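Local coordinates for inactive glucansucrase (Lactobacillus reuteri, PDB 5JBD), which is an inactive member of glycosyl hydrolase family 70, the glucansucrases, built around a circularly permuted TIM barrel and carrying a bound calcium ion, at residues S171-Q176 and Q779-Q784; D192-V197 and T844-I849; Y304-N309 and E638-S643; T628-V633 and N644-S649; L658-P663 and P721-S726. One frame throughout, in Å; residues are numbered along the deposited sequence. Where two conformers were deposited one is given.

Interaction 1: residues S171-Q176 and Q779-Q784; sequences SELSLQ and QTYANQ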
# COMPACT_ATOMS: atom_id res chain seq x y z
N SER A 171 -10.92 20.87 11.94
CA SER A 171 -10.05 22.02 11.63
C SER A 171 -8.88 21.69 10.68
O SER A 171 -8.24 22.60 10.17
CB SER A 171 -9.49 22.68 12.90
OG SER A 171 -8.70 21.76 13.64
N GLU A 172 -8.58 20.41 10.48
CA GLU A 172 -7.53 20.00 9.54
C GLU A 172 -7.94 20.18 8.07
O GLU A 172 -7.07 20.19 7.19
CB GLU A 172 -7.11 18.56 9.82
CG GLU A 172 -6.51 18.39 11.21
CD GLU A 172 -6.05 16.96 11.49
OE1 GLU A 172 -6.44 16.03 10.74
OE2 GLU A 172 -5.30 16.77 12.48
N LEU A 173 -9.25 20.30 7.83
CA LEU A 173 -9.84 20.63 6.52
C LEU A 173 -9.79 19.47 5.53
O LEU A 173 -9.16 19.56 4.48
CB LEU A 173 -9.23 21.91 5.93
CG LEU A 173 -9.23 23.16 6.81
CD1 LEU A 173 -8.49 24.28 6.09
CD2 LEU A 173 -10.64 23.61 7.17
N SER A 174 -10.44 18.37 5.89
CA SER A 174 -10.57 17.22 4.98
C SER A 174 -11.45 17.58 3.80
O SER A 174 -12.45 18.27 3.94
CB SER A 174 -11.19 16.02 5.70
OG SER A 174 -11.37 14.93 4.80
N LEU A 175 -11.09 17.06 2.63
CA LEU A 175 -11.94 17.17 1.45
C LEU A 175 -13.28 16.41 1.63
O LEU A 175 -14.26 16.74 0.97
CB LEU A 175 -11.19 16.70 0.20
CG LEU A 175 -9.89 17.45 -0.14
CD1 LEU A 175 -9.12 16.73 -1.25
CD2 LEU A 175 -10.17 18.87 -0.56
N GLN A 176 -13.32 15.44 2.55
CA GLN A 176 -14.56 14.73 2.95
C GLN A 176 -15.69 15.62 3.42
O GLN A 176 -16.86 15.22 3.32
CB GLN A 176 -14.29 13.74 4.08
CG GLN A 176 -13.59 12.46 3.64
CD GLN A 176 -13.35 11.46 4.78
OE1 GLN A 176 -13.43 10.25 4.59
NE2 GLN A 176 -13.10 11.98 5.99
N GLN A 779 -11.01 27.84 2.75
CA GLN A 779 -10.15 27.92 3.94
C GLN A 779 -8.84 27.18 3.72
O GLN A 779 -8.78 26.20 2.97
CB GLN A 779 -10.85 27.31 5.15
CG GLN A 779 -12.12 28.02 5.59
CD GLN A 779 -11.84 29.36 6.27
OE1 GLN A 779 -12.04 30.44 5.68
NE2 GLN A 779 -11.38 29.31 7.52
N THR A 780 -7.79 27.66 4.38
CA THR A 780 -6.48 27.01 4.32
C THR A 780 -5.68 27.30 5.59
O THR A 780 -6.13 28.05 6.46
CB THR A 780 -5.70 27.47 3.06
OG1 THR A 780 -4.56 26.61 2.85
CG2 THR A 780 -5.23 28.94 3.17
N TYR A 781 -4.50 26.68 5.68
CA TYR A 781 -3.50 27.07 6.68
C TYR A 781 -2.08 26.81 6.18
O TYR A 781 -1.86 25.88 5.41
CB TYR A 781 -3.73 26.37 8.02
CG TYR A 781 -3.94 24.88 7.99
CD1 TYR A 781 -2.86 24.01 8.09
CD2 TYR A 781 -5.22 24.34 7.94
CE1 TYR A 781 -3.05 22.63 8.09
CE2 TYR A 781 -5.43 22.96 7.95
CZ TYR A 781 -4.34 22.11 8.03
OH TYR A 781 -4.54 20.74 8.03
N ALA A 782 -1.14 27.65 6.62
CA ALA A 782 0.27 27.55 6.24
C ALA A 782 1.16 27.89 7.42
O ALA A 782 0.81 28.77 8.23
CB ALA A 782 0.58 28.48 5.08
N ASN A 783 2.30 27.21 7.52
CA ASN A 783 3.32 27.53 8.52
C ASN A 783 2.77 27.49 9.95
O ASN A 783 3.07 28.37 10.77
CB ASN A 783 3.98 28.89 8.20
CG ASN A 783 4.59 28.93 6.80
OD1 ASN A 783 4.14 29.69 5.93
ND2 ASN A 783 5.59 28.10 6.57
N GLN A 784 1.97 26.46 10.24
CA GLN A 784 1.35 26.28 11.55
C GLN A 784 2.01 25.14 12.29
O GLN A 784 2.26 24.09 11.70
CB GLN A 784 -0.14 25.95 11.42
CG GLN A 784 -1.01 27.06 10.87
CD GLN A 784 -0.94 28.33 11.68
OE1 GLN A 784 -1.08 28.32 12.90
NE2 GLN A 784 -0.71 29.45 11.00

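Interaction 2: residues D192-V197 and T844-I849; sequences DQVIFV and TSLQNI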
# COMPACT_ATOMS: atom_id res chain seq x y z
N ASP A 192 -5.77 14.85 1.16
CA ASP A 192 -5.81 15.14 2.62
C ASP A 192 -4.40 15.03 3.20
O ASP A 192 -4.02 14.01 3.78
CB ASP A 192 -6.79 14.20 3.35
CG ASP A 192 -8.22 14.72 3.35
OD1 ASP A 192 -8.51 15.78 2.73
OD2 ASP A 192 -9.08 14.06 3.98
N GLN A 193 -3.62 16.09 3.00
CA GLN A 193 -2.19 16.09 3.31
C GLN A 193 -1.76 17.40 3.91
O GLN A 193 -2.32 18.46 3.67
CB GLN A 193 -1.34 15.91 2.05
CG GLN A 193 -1.66 14.73 1.16
CD GLN A 193 -1.23 13.40 1.74
OE1 GLN A 193 -0.40 13.32 2.65
NE2 GLN A 193 -1.78 12.32 1.18
N VAL A 194 -0.66 17.29 4.65
CA VAL A 194 0.08 18.41 5.13
C VAL A 194 1.56 18.14 4.81
O VAL A 194 2.02 17.01 4.91
CB VAL A 194 -0.29 18.52 6.64
CG1 VAL A 194 0.89 18.29 7.56
CG2 VAL A 194 -1.13 19.76 6.91
N ILE A 195 2.30 19.16 4.40
CA ILE A 195 3.77 19.04 4.25
C ILE A 195 4.50 19.59 5.47
O ILE A 195 3.99 20.49 6.14
CB ILE A 195 4.32 19.75 2.99
CG1 ILE A 195 3.99 21.25 2.97
CG2 ILE A 195 3.79 19.06 1.73
CD1 ILE A 195 4.63 22.01 1.81
N PHE A 196 5.69 19.07 5.74
CA PHE A 196 6.57 19.60 6.78
C PHE A 196 7.54 20.59 6.14
O PHE A 196 8.24 20.25 5.16
CB PHE A 196 7.38 18.48 7.45
CG PHE A 196 6.55 17.39 8.07
CD1 PHE A 196 5.25 17.62 8.51
CD2 PHE A 196 7.09 16.13 8.23
CE1 PHE A 196 4.52 16.61 9.10
CE2 PHE A 196 6.36 15.11 8.82
CZ PHE A 196 5.07 15.35 9.25
N VAL A 197 7.57 21.82 6.67
CA VAL A 197 8.40 22.90 6.13
C VAL A 197 9.39 23.40 7.16
O VAL A 197 9.21 23.17 8.37
CB VAL A 197 7.58 24.10 5.59
CG1 VAL A 197 6.56 23.64 4.54
CG2 VAL A 197 6.92 24.91 6.70
N THR A 844 2.65 14.35 6.08
CA THR A 844 1.76 13.28 6.51
C THR A 844 0.37 13.55 5.98
O THR A 844 -0.01 14.71 5.79
CB THR A 844 1.71 13.13 8.06
OG1 THR A 844 0.77 12.11 8.43
CG2 THR A 844 1.29 14.43 8.72
N SER A 845 -0.40 12.48 5.76
CA SER A 845 -1.84 12.61 5.61
C SER A 845 -2.42 13.13 6.93
O SER A 845 -1.81 12.99 7.98
CB SER A 845 -2.50 11.29 5.21
OG SER A 845 -2.10 10.21 6.04
N LEU A 846 -3.59 13.77 6.86
CA LEU A 846 -4.17 14.41 8.03
C LEU A 846 -4.38 13.35 9.12
O LEU A 846 -4.86 12.26 8.84
CB LEU A 846 -5.50 15.09 7.68
CG LEU A 846 -5.51 16.10 6.52
CD1 LEU A 846 -6.89 16.73 6.39
CD2 LEU A 846 -4.42 17.16 6.66
N GLN A 847 -3.97 13.66 10.35
CA GLN A 847 -3.95 12.66 11.42
C GLN A 847 -5.15 12.69 12.36
O GLN A 847 -5.20 11.92 13.33
CB GLN A 847 -2.63 12.77 12.20
CG GLN A 847 -1.41 12.41 11.36
CD GLN A 847 -0.15 12.25 12.18
OE1 GLN A 847 -0.12 12.53 13.37
NE2 GLN A 847 0.93 11.82 11.53
N ASN A 848 -6.12 13.57 12.07
CA ASN A 848 -7.37 13.68 12.83
C ASN A 848 -7.16 14.11 14.31
O ASN A 848 -7.87 13.65 15.19
CB ASN A 848 -8.18 12.37 12.78
CG ASN A 848 -8.54 11.94 11.37
OD1 ASN A 848 -8.33 10.79 10.99
ND2 ASN A 848 -9.10 12.85 10.60
N ILE A 849 -6.22 15.02 14.55
CA ILE A 849 -5.97 15.57 15.90
C ILE A 849 -6.36 17.04 16.10
O ILE A 849 -6.66 17.45 17.23
CB ILE A 849 -4.51 15.36 16.35
CG1 ILE A 849 -3.52 16.06 15.42
CG2 ILE A 849 -4.20 13.86 16.43
CD1 ILE A 849 -2.08 15.95 15.85

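Interaction 3: residues Y304-N309 and E638-S643; sequences YHTKGN and EKTFES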
# COMPACT_ATOMS: atom_id res chain seq x y z
N TYR A 304 25.29 -9.24 -7.03
CA TYR A 304 24.99 -10.42 -7.84
C TYR A 304 25.36 -10.37 -9.34
O TYR A 304 25.14 -11.35 -10.03
CB TYR A 304 23.48 -10.72 -7.71
CG TYR A 304 22.96 -10.82 -6.27
CD1 TYR A 304 23.46 -11.78 -5.39
CD2 TYR A 304 21.93 -9.98 -5.81
CE1 TYR A 304 22.97 -11.89 -4.08
CE2 TYR A 304 21.43 -10.08 -4.51
CZ TYR A 304 21.95 -11.03 -3.65
OH TYR A 304 21.44 -11.14 -2.36
N HIS A 305 25.84 -9.24 -9.84
CA HIS A 305 26.30 -9.12 -11.23
C HIS A 305 25.18 -9.45 -12.24
O HIS A 305 25.25 -10.40 -13.03
CB HIS A 305 27.55 -9.95 -11.44
CG HIS A 305 28.58 -9.73 -10.39
ND1 HIS A 305 29.29 -8.56 -10.30
CD2 HIS A 305 28.99 -10.52 -9.37
CE1 HIS A 305 30.13 -8.65 -9.28
NE2 HIS A 305 29.96 -9.82 -8.70
N THR A 306 24.16 -8.62 -12.16
CA THR A 306 22.91 -8.80 -12.89
C THR A 306 22.97 -8.16 -14.28
O THR A 306 22.45 -8.73 -15.24
CB THR A 306 21.74 -8.18 -12.12
OG1 THR A 306 22.08 -6.85 -11.75
CG2 THR A 306 21.46 -8.98 -10.86
N LYS A 307 23.56 -6.97 -14.38
CA LYS A 307 23.62 -6.25 -15.63
C LYS A 307 24.50 -7.01 -16.63
O LYS A 307 25.62 -7.40 -16.30
CB LYS A 307 24.14 -4.83 -15.38
CG LYS A 307 23.96 -3.88 -16.56
CD LYS A 307 24.30 -2.45 -16.15
CE LYS A 307 24.10 -1.48 -17.31
NZ LYS A 307 24.38 -0.08 -16.92
N GLY A 308 23.96 -7.27 -17.82
CA GLY A 308 24.68 -8.04 -18.84
C GLY A 308 24.75 -9.55 -18.67
O GLY A 308 25.40 -10.23 -19.47
N ASN A 309 24.09 -10.07 -17.63
CA ASN A 309 24.12 -11.49 -17.29
C ASN A 309 22.67 -11.92 -16.97
O ASN A 309 22.24 -11.83 -15.82
CB ASN A 309 25.06 -11.73 -16.10
CG ASN A 309 26.49 -11.30 -16.38
OD1 ASN A 309 27.09 -11.70 -17.38
ND2 ASN A 309 27.05 -10.47 -15.50
N GLU A 638 24.34 -3.39 -21.72
CA GLU A 638 23.62 -2.20 -21.32
C GLU A 638 22.26 -2.52 -20.67
O GLU A 638 21.57 -1.60 -20.22
CB GLU A 638 23.36 -1.29 -22.54
CG GLU A 638 24.49 -0.99 -23.55
CD GLU A 638 25.60 -0.11 -23.00
OE1 GLU A 638 25.53 0.33 -21.82
OE2 GLU A 638 26.57 0.17 -23.76
N LYS A 639 21.88 -3.81 -20.62
CA LYS A 639 20.59 -4.20 -20.08
C LYS A 639 20.70 -5.14 -18.88
O LYS A 639 21.57 -6.01 -18.81
CB LYS A 639 19.73 -4.85 -21.16
CG LYS A 639 19.39 -3.96 -22.36
CD LYS A 639 18.57 -2.76 -21.94
CE LYS A 639 17.90 -2.04 -23.11
NZ LYS A 639 16.89 -1.01 -22.64
N THR A 640 19.75 -4.99 -17.97
CA THR A 640 19.55 -5.93 -16.87
C THR A 640 18.41 -6.89 -17.25
O THR A 640 18.68 -8.04 -17.62
CB THR A 640 19.33 -5.14 -15.57
OG1 THR A 640 20.52 -4.40 -15.28
CG2 THR A 640 19.03 -6.05 -14.39
N PHE A 641 17.16 -6.44 -17.22
CA PHE A 641 16.07 -7.28 -17.76
C PHE A 641 15.90 -7.10 -19.27
O PHE A 641 16.06 -6.01 -19.80
CB PHE A 641 14.76 -7.08 -16.98
CG PHE A 641 14.88 -7.56 -15.57
CD1 PHE A 641 15.06 -8.92 -15.32
CD2 PHE A 641 14.93 -6.67 -14.51
CE1 PHE A 641 15.23 -9.38 -14.03
CE2 PHE A 641 15.11 -7.13 -13.23
CZ PHE A 641 15.27 -8.48 -12.98
N GLU A 642 15.64 -8.22 -19.94
CA GLU A 642 15.40 -8.28 -21.36
C GLU A 642 14.15 -9.14 -21.57
O GLU A 642 14.06 -10.23 -20.98
CB GLU A 642 16.54 -8.97 -22.05
CG GLU A 642 17.89 -8.28 -21.94
CD GLU A 642 18.97 -9.04 -22.68
OE1 GLU A 642 19.08 -10.26 -22.44
OE2 GLU A 642 19.69 -8.44 -23.49
N SER A 643 13.23 -8.66 -22.39
CA SER A 643 11.97 -9.37 -22.70
C SER A 643 12.24 -10.39 -23.80
O SER A 643 12.24 -10.06 -24.98
CB SER A 643 10.87 -8.38 -23.10
OG SER A 643 9.58 -8.99 -23.15
O HOH W 1 21.08 -9.38 -17.83

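Interaction 4: residues T628-V633 and N644-S649; sequences TNASDV and NAALDS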
# COMPACT_ATOMS: atom_id res chain seq x y z
N THR A 628 12.88 -21.74 -21.38
CA THR A 628 14.12 -21.36 -22.04
C THR A 628 15.12 -20.91 -20.97
O THR A 628 14.79 -20.05 -20.15
CB THR A 628 13.88 -20.26 -23.09
OG1 THR A 628 13.06 -20.79 -24.13
CG2 THR A 628 15.19 -19.78 -23.70
N ASN A 629 16.32 -21.50 -20.96
CA ASN A 629 17.35 -21.16 -19.96
C ASN A 629 17.99 -19.82 -20.32
O ASN A 629 18.25 -19.53 -21.50
CB ASN A 629 18.42 -22.26 -19.83
CG ASN A 629 17.86 -23.60 -19.34
OD1 ASN A 629 18.32 -24.66 -19.79
ND2 ASN A 629 16.87 -23.58 -18.44
N ALA A 630 18.20 -18.98 -19.30
CA ALA A 630 18.75 -17.64 -19.51
C ALA A 630 20.17 -17.62 -20.09
O ALA A 630 20.56 -16.63 -20.69
CB ALA A 630 18.70 -16.85 -18.20
N SER A 631 20.93 -18.70 -19.89
CA SER A 631 22.26 -18.84 -20.50
C SER A 631 22.21 -18.92 -22.02
O SER A 631 23.21 -18.70 -22.68
CB SER A 631 23.00 -20.06 -19.93
OG SER A 631 22.36 -21.28 -20.29
N ASP A 632 21.03 -19.24 -22.58
CA ASP A 632 20.85 -19.41 -24.04
C ASP A 632 20.20 -18.25 -24.79
O ASP A 632 19.89 -18.39 -25.98
CB ASP A 632 20.05 -20.70 -24.29
CG ASP A 632 20.75 -21.93 -23.76
OD1 ASP A 632 22.00 -21.98 -23.80
OD2 ASP A 632 20.06 -22.84 -23.27
N VAL A 633 20.01 -17.11 -24.12
CA VAL A 633 19.43 -15.94 -24.79
C VAL A 633 20.51 -14.90 -24.98
O VAL A 633 21.61 -15.03 -24.44
CB VAL A 633 18.22 -15.36 -24.03
CG1 VAL A 633 17.09 -16.37 -24.00
CG2 VAL A 633 18.60 -14.91 -22.61
N ASN A 644 12.50 -11.63 -23.40
CA ASN A 644 12.82 -12.70 -24.34
C ASN A 644 12.22 -14.00 -23.82
O ASN A 644 11.56 -13.99 -22.77
CB ASN A 644 14.35 -12.80 -24.55
CG ASN A 644 15.11 -12.96 -23.24
OD1 ASN A 644 14.69 -13.68 -22.34
ND2 ASN A 644 16.26 -12.29 -23.15
N ALA A 645 12.46 -15.10 -24.51
CA ALA A 645 11.92 -16.40 -24.12
C ALA A 645 12.30 -16.84 -22.69
O ALA A 645 11.50 -17.51 -21.99
CB ALA A 645 12.32 -17.47 -25.14
N ALA A 646 13.50 -16.46 -22.23
CA ALA A 646 13.91 -16.83 -20.87
C ALA A 646 13.12 -16.06 -19.82
O ALA A 646 12.61 -16.66 -18.86
CB ALA A 646 15.40 -16.66 -20.67
N LEU A 647 12.99 -14.75 -19.98
CA LEU A 647 12.23 -13.96 -19.01
C LEU A 647 10.75 -14.36 -19.05
O LEU A 647 10.10 -14.45 -17.99
CB LEU A 647 12.36 -12.46 -19.27
CG LEU A 647 11.79 -11.57 -18.16
CD1 LEU A 647 12.61 -11.70 -16.89
CD2 LEU A 647 11.76 -10.12 -18.60
N ASP A 648 10.23 -14.61 -20.25
CA ASP A 648 8.84 -15.09 -20.45
C ASP A 648 8.55 -16.41 -19.75
O ASP A 648 7.39 -16.69 -19.45
CB ASP A 648 8.49 -15.27 -21.95
CG ASP A 648 8.29 -13.98 -22.70
OD1 ASP A 648 8.27 -12.89 -22.11
OD2 ASP A 648 8.11 -14.04 -23.94
N SER A 649 9.57 -17.24 -19.54
CA SER A 649 9.40 -18.50 -18.80
C SER A 649 9.01 -18.34 -17.30
O SER A 649 8.56 -19.30 -16.67
CB SER A 649 10.65 -19.39 -18.96
OG SER A 649 10.92 -19.68 -20.32
O HOH W 2 14.32 -19.30 -17.52

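Interaction 5: residues L658-P663 and P721-S726; sequences LFQPEP and PTKYGS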
# COMPACT_ATOMS: atom_id res chain seq x y z
N LEU A 658 -5.60 -8.31 1.09
CA LEU A 658 -5.86 -7.40 2.21
C LEU A 658 -6.92 -7.95 3.18
O LEU A 658 -6.89 -7.64 4.38
CB LEU A 658 -6.33 -6.03 1.70
CG LEU A 658 -5.40 -5.24 0.78
CD1 LEU A 658 -6.03 -3.90 0.40
CD2 LEU A 658 -4.06 -4.99 1.44
N PHE A 659 -7.83 -8.77 2.67
CA PHE A 659 -8.97 -9.30 3.44
C PHE A 659 -8.71 -10.69 4.01
O PHE A 659 -9.63 -11.37 4.47
CB PHE A 659 -10.21 -9.31 2.56
CG PHE A 659 -10.53 -7.97 1.98
CD1 PHE A 659 -11.24 -7.03 2.73
CD2 PHE A 659 -10.10 -7.62 0.70
CE1 PHE A 659 -11.53 -5.78 2.21
CE2 PHE A 659 -10.39 -6.37 0.17
CZ PHE A 659 -11.11 -5.45 0.93
N GLN A 660 -7.45 -11.10 3.97
CA GLN A 660 -7.01 -12.32 4.59
C GLN A 660 -7.28 -12.18 6.10
O GLN A 660 -6.98 -11.13 6.67
CB GLN A 660 -5.52 -12.50 4.30
CG GLN A 660 -4.97 -13.88 4.55
CD GLN A 660 -3.49 -13.97 4.24
OE1 GLN A 660 -2.99 -13.38 3.27
NE2 GLN A 660 -2.78 -14.72 5.06
N PRO A 661 -7.88 -13.20 6.72
CA PRO A 661 -8.20 -13.09 8.15
C PRO A 661 -6.98 -13.31 9.05
O PRO A 661 -5.97 -13.88 8.62
CB PRO A 661 -9.19 -14.23 8.35
CG PRO A 661 -8.73 -15.28 7.41
CD PRO A 661 -8.26 -14.51 6.18
N GLU A 662 -7.08 -12.89 10.31
CA GLU A 662 -6.10 -13.26 11.32
C GLU A 662 -6.19 -14.79 11.50
O GLU A 662 -7.29 -15.35 11.46
CB GLU A 662 -6.37 -12.53 12.64
CG GLU A 662 -6.13 -11.03 12.58
CD GLU A 662 -4.65 -10.62 12.46
OE1 GLU A 662 -3.75 -11.44 12.76
OE2 GLU A 662 -4.39 -9.45 12.10
N PRO A 663 -5.04 -15.48 11.63
CA PRO A 663 -5.07 -16.94 11.70
C PRO A 663 -5.64 -17.44 13.03
O PRO A 663 -5.37 -16.85 14.09
CB PRO A 663 -3.60 -17.34 11.58
CG PRO A 663 -2.86 -16.18 12.14
CD PRO A 663 -3.67 -14.95 11.79
N PRO A 721 3.42 -12.66 16.51
CA PRO A 721 3.48 -12.80 15.05
C PRO A 721 2.78 -11.65 14.32
O PRO A 721 1.97 -10.92 14.91
CB PRO A 721 2.77 -14.13 14.79
CG PRO A 721 1.86 -14.32 15.95
CD PRO A 721 2.55 -13.68 17.13
N THR A 722 3.10 -11.47 13.03
CA THR A 722 2.34 -10.57 12.18
C THR A 722 1.09 -11.36 11.79
O THR A 722 0.89 -12.47 12.29
CB THR A 722 3.14 -10.16 10.93
OG1 THR A 722 3.35 -11.31 10.10
CG2 THR A 722 4.49 -9.54 11.35
N LYS A 723 0.25 -10.83 10.90
CA LYS A 723 -0.86 -11.63 10.39
C LYS A 723 -0.36 -12.97 9.85
O LYS A 723 -1.02 -14.00 10.04
CB LYS A 723 -1.65 -10.88 9.29
CG LYS A 723 -2.95 -11.59 8.89
CD LYS A 723 -3.63 -10.98 7.68
CE LYS A 723 -4.30 -9.65 8.01
NZ LYS A 723 -5.05 -9.12 6.84
N TYR A 724 0.81 -12.96 9.20
CA TYR A 724 1.29 -14.09 8.39
C TYR A 724 2.05 -15.13 9.21
O TYR A 724 2.12 -16.30 8.82
CB TYR A 724 2.16 -13.56 7.22
CG TYR A 724 1.47 -12.42 6.48
CD1 TYR A 724 0.36 -12.67 5.69
CD2 TYR A 724 1.89 -11.10 6.65
CE1 TYR A 724 -0.31 -11.63 5.03
CE2 TYR A 724 1.24 -10.06 5.99
CZ TYR A 724 0.14 -10.33 5.18
OH TYR A 724 -0.52 -9.30 4.55
N GLY A 725 2.62 -14.69 10.34
CA GLY A 725 3.42 -15.55 11.22
C GLY A 725 4.62 -14.82 11.80
O GLY A 725 4.65 -13.59 11.84
N SER A 726 5.58 -15.61 12.30
CA SER A 726 6.83 -15.12 12.89
C SER A 726 7.94 -15.04 11.83
O SER A 726 7.84 -15.63 10.74
CB SER A 726 7.29 -16.05 14.01
OG SER A 726 7.58 -17.35 13.51
O HOH W 3 -1.33 -12.73 13.86

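Interaction 1: residues S171-Q176 and Q779-Q784
Tyr781 reaches across to the 171-176 loop and gives its hydroxyl to a backbone carbonyl: OH donates to Glu172 O at 2.7 Å. The donor stands well to the side of the carbonyl, with a C=O...O angle of 116°, so the phenol leans against the peptide rather than meeting it head-on. Glu172 O also lies near the ring plane, at the edge, 3.3 Å from Tyr781 CE2. The ring gets there because CG of Tyr781 sits between the backbone N and the carbonyl carbon (chi1 50°), the crowded position.

Leu173 runs past the tyrosine in the opposite direction. Its CD1 lies 3.8 Å from Tyr781 CD2 at an oblique angle, and the same methyl rests 3.7 Å from Gln779 O and 3.8 Å from Thr780 CA. In the fold, residues 779-783 belong to the connection between strands 758-767 and 784-791 of a six-stranded antiparallel sheet, and Gln784 begins the second; Asn783 and Gln784 form a G1 beta bulge opposite Val764.

Glu172 turns its extended side chain the other way. Its carboxylate is gripped by Tyr786 OH and by the backbone N atoms of Asn848, Ile849 and Gly850, leaving just CB near the tyrosine, 3.8 Å from Tyr781 OH. Further along the loop, Ser174 OG accepts from Gln176 N at 3.0 Å, an ST turn.

Interaction 2: residues D192-V197 and T844-I849
The Phe196 ring meets the Thr844 methyl at a slant, neither squarely over a face nor at an edge: CE1 and CZ of Phe196 both lie 3.9 Å from Thr844 CG2. Two other flat groups take part. Gln193 OE1 comes up against the opposite strand, 3.4 Å from Ser845 CA; its chain folds back at chi2 (-73°) to get there, and its NE2 donates to Asp190 O. The Asp192 and Leu846 side chains cross at about a right angle, with Leu846 CD1 3.9 Å from Asp192 CG. The carboxylate oxygens of Asp192 are taken up by a salt bridge to Arg766 and by hydrogen bonds with Ser174 OG and Leu175 N, which fix its rotation.

Backbone bonds set this register. Val194 and Thr844 form an antiparallel hydrogen-bonded pair, with Val194 N to Thr844 O at 2.9 Å and Thr844 N to Val194 O at 3.0 Å; their side chains lie alongside each other, pointing the same way. Gln193 and Ser845 make the adjoining non-hydrogen-bonded pair, their side chains on the other face. Past the strand end, Leu846 N still donates to Asp192 O (3.1 Å), from well above the carbonyl plane. Within 844-849, Thr844 OG1 gives its proton to Ser845 O and accepts from Gln847 NE2, locking the threonine with its methyl turned to Phe196.

This is regular antiparallel pairing inside the six-stranded sheet, where 841-845 lies between 193-197 and 242-244, the latter strand carrying the calcium ligand Asp243.

Interaction 3: residues Y304-N309 and E638-S643
Gly308 and Lys639 make the direct bond here, Gly308 N to Lys639 O at 2.9 Å and fairly straight at 162°. Next to it, Thr640 packs against the preceding two residues of the turn. Its OG1 lies 3.6 Å from both Lys307 CA and Lys307 CB, the two side chains crossing at about a right angle, while its CG2 lies 4.1 Å from Thr306 OG1. Lys307 has CG anti to the backbone N (chi1 -167°) and stays extended from there, which carries CE past the threonine to within 3.9 Å of Glu638 O.

One shell out, a water lies 3.0 Å from Thr306 O and 2.8 Å from Thr640 O, placed to bridge them, though it cannot serve every acceptor around it at once. The Thr640 methyl also lies over one face of the Phe641 ring, offset toward the rim.

What holds the donor in place is a type II beta turn from Thr306 to Asn309, with Gly308 supplying the positive phi of its third position. Asn301, in helix 291-304, accepts from Lys307 N, so the turn is tied to the helix before it and leads straight into helix 310-315. On the other side Lys639 sends its NZ away to Asn336.

Lys307 NZ and Glu638 OE1 stay 5.0 Å apart, so on this surface any attraction between their charges is likely to be slight, and the polar part of the contact rests on a backbone hydrogen bond and a water.

Interaction 4: residues T628-V633 and N644-S649
Val633 and Asn644 cross at about a right angle, each set by its first torsion. Asn644 places CG between its backbone N and carbonyl carbon (chi1 54°), which swings OD1 back over the start of its own helix and leaves ND2 against the valine, 3.6 Å from Val633 CG2. In Val633, CG1 is anti to the carbonyl carbon (chi1 -64°), so that methyl goes instead to Ala646 CB, 3.7 Å away.

Ala646 is the small surface on which the 628-633 segment, with its 3-10 turn at 630-632, sits: its CB is also 3.7 Å from Ala630 CA, and its CA makes a CA-H...O contact with Thr628 O at 3.4 Å. Thr628 leans over Ala645, its OG1 3.5 Å from Ala645 CB. At the far end, Ser649 OG is used twice, accepting a straight bond from Thr628 N at 3.0 Å (170°) and donating to Ala645 O. A water donates to Thr628 O and, weakly, to Ala646 O.

Asn644 ND2 is bonded to Asn380, while OD1 accepts from Leu647 N at 3.1 Å and weakly from Ala646 N: an asparagine N-cap on the short, weakly bonded helix at about 645-648, which leads into strand 652-654 of the TIM barrel.

Interaction 5: residues L658-P663 and P721-S726
Lys723 spends its charge on carbonyls and passes by a carboxylate. Its NZ donates to Gln660 O at 2.8 Å and also to Tyr703 O, while Glu662 OE2 remains 5.3 Å from it. The chain leaves with CG anti to the backbone N (chi1 -171°) and bends at chi3 (-74°), running along the carbonyls of Gln660 and Pro661: CG lies 3.8 Å from Pro661 O, and CD and CE follow on toward Gln660 O. Glu662, itself bent at chi2, crosses this aliphatic stem at about a right angle and brings OE1 3.7 Å from Lys723 CA. A water joins Glu662 OE1 to Thr722 O, donating to both.

Gln660 reaches past the lysine to Tyr724. Its OE1 comes in at the ring edge, in plane and 3.7 Å from Tyr724 CE1, with the amide turned 64° against the ring. Lys723 CB covers one face of that ring, over its centre, and the tyrosine hydroxyl is bonded to Glu705 O. Pro663 closes the other end, its CD 3.3 Å from Lys723 O.

Both segments are loops of the barrel domain: 658-663 leads from strand 652-654 toward helix 670-676, while the loop 721-726 runs into helix 727-739. Thr722 OG1 accepts from Tyr724 N, an ST turn that shapes the backbone around Lys723.

A buried ammonium held by neutral carbonyls is probably stabilised by the carbonyl dipoles, with the glutamate perhaps adding a weaker, longer-range attraction.

Interactions 1 and 2 adjoin and serve the same antiparallel sheet. Interaction 2 is buried strand pairing, interaction 1 a partly buried loop contact beside it; Ser174 with Asp192 and Glu172 with Asn848 bind the two together. Interactions 3 and 4 also touch, through Phe641 and Leu647, about 48 and 54 Å between centres from interaction 1. They share the chain around helix 645-648, but interaction 3 is a surface turn relying on a backbone hydrogen bond and a water, whereas interaction 4 packs a loop on the alanines of a capped helix. Interaction 5 stands apart, touching none of the others: partly buried loops in the barrel domain, centred on one lysine.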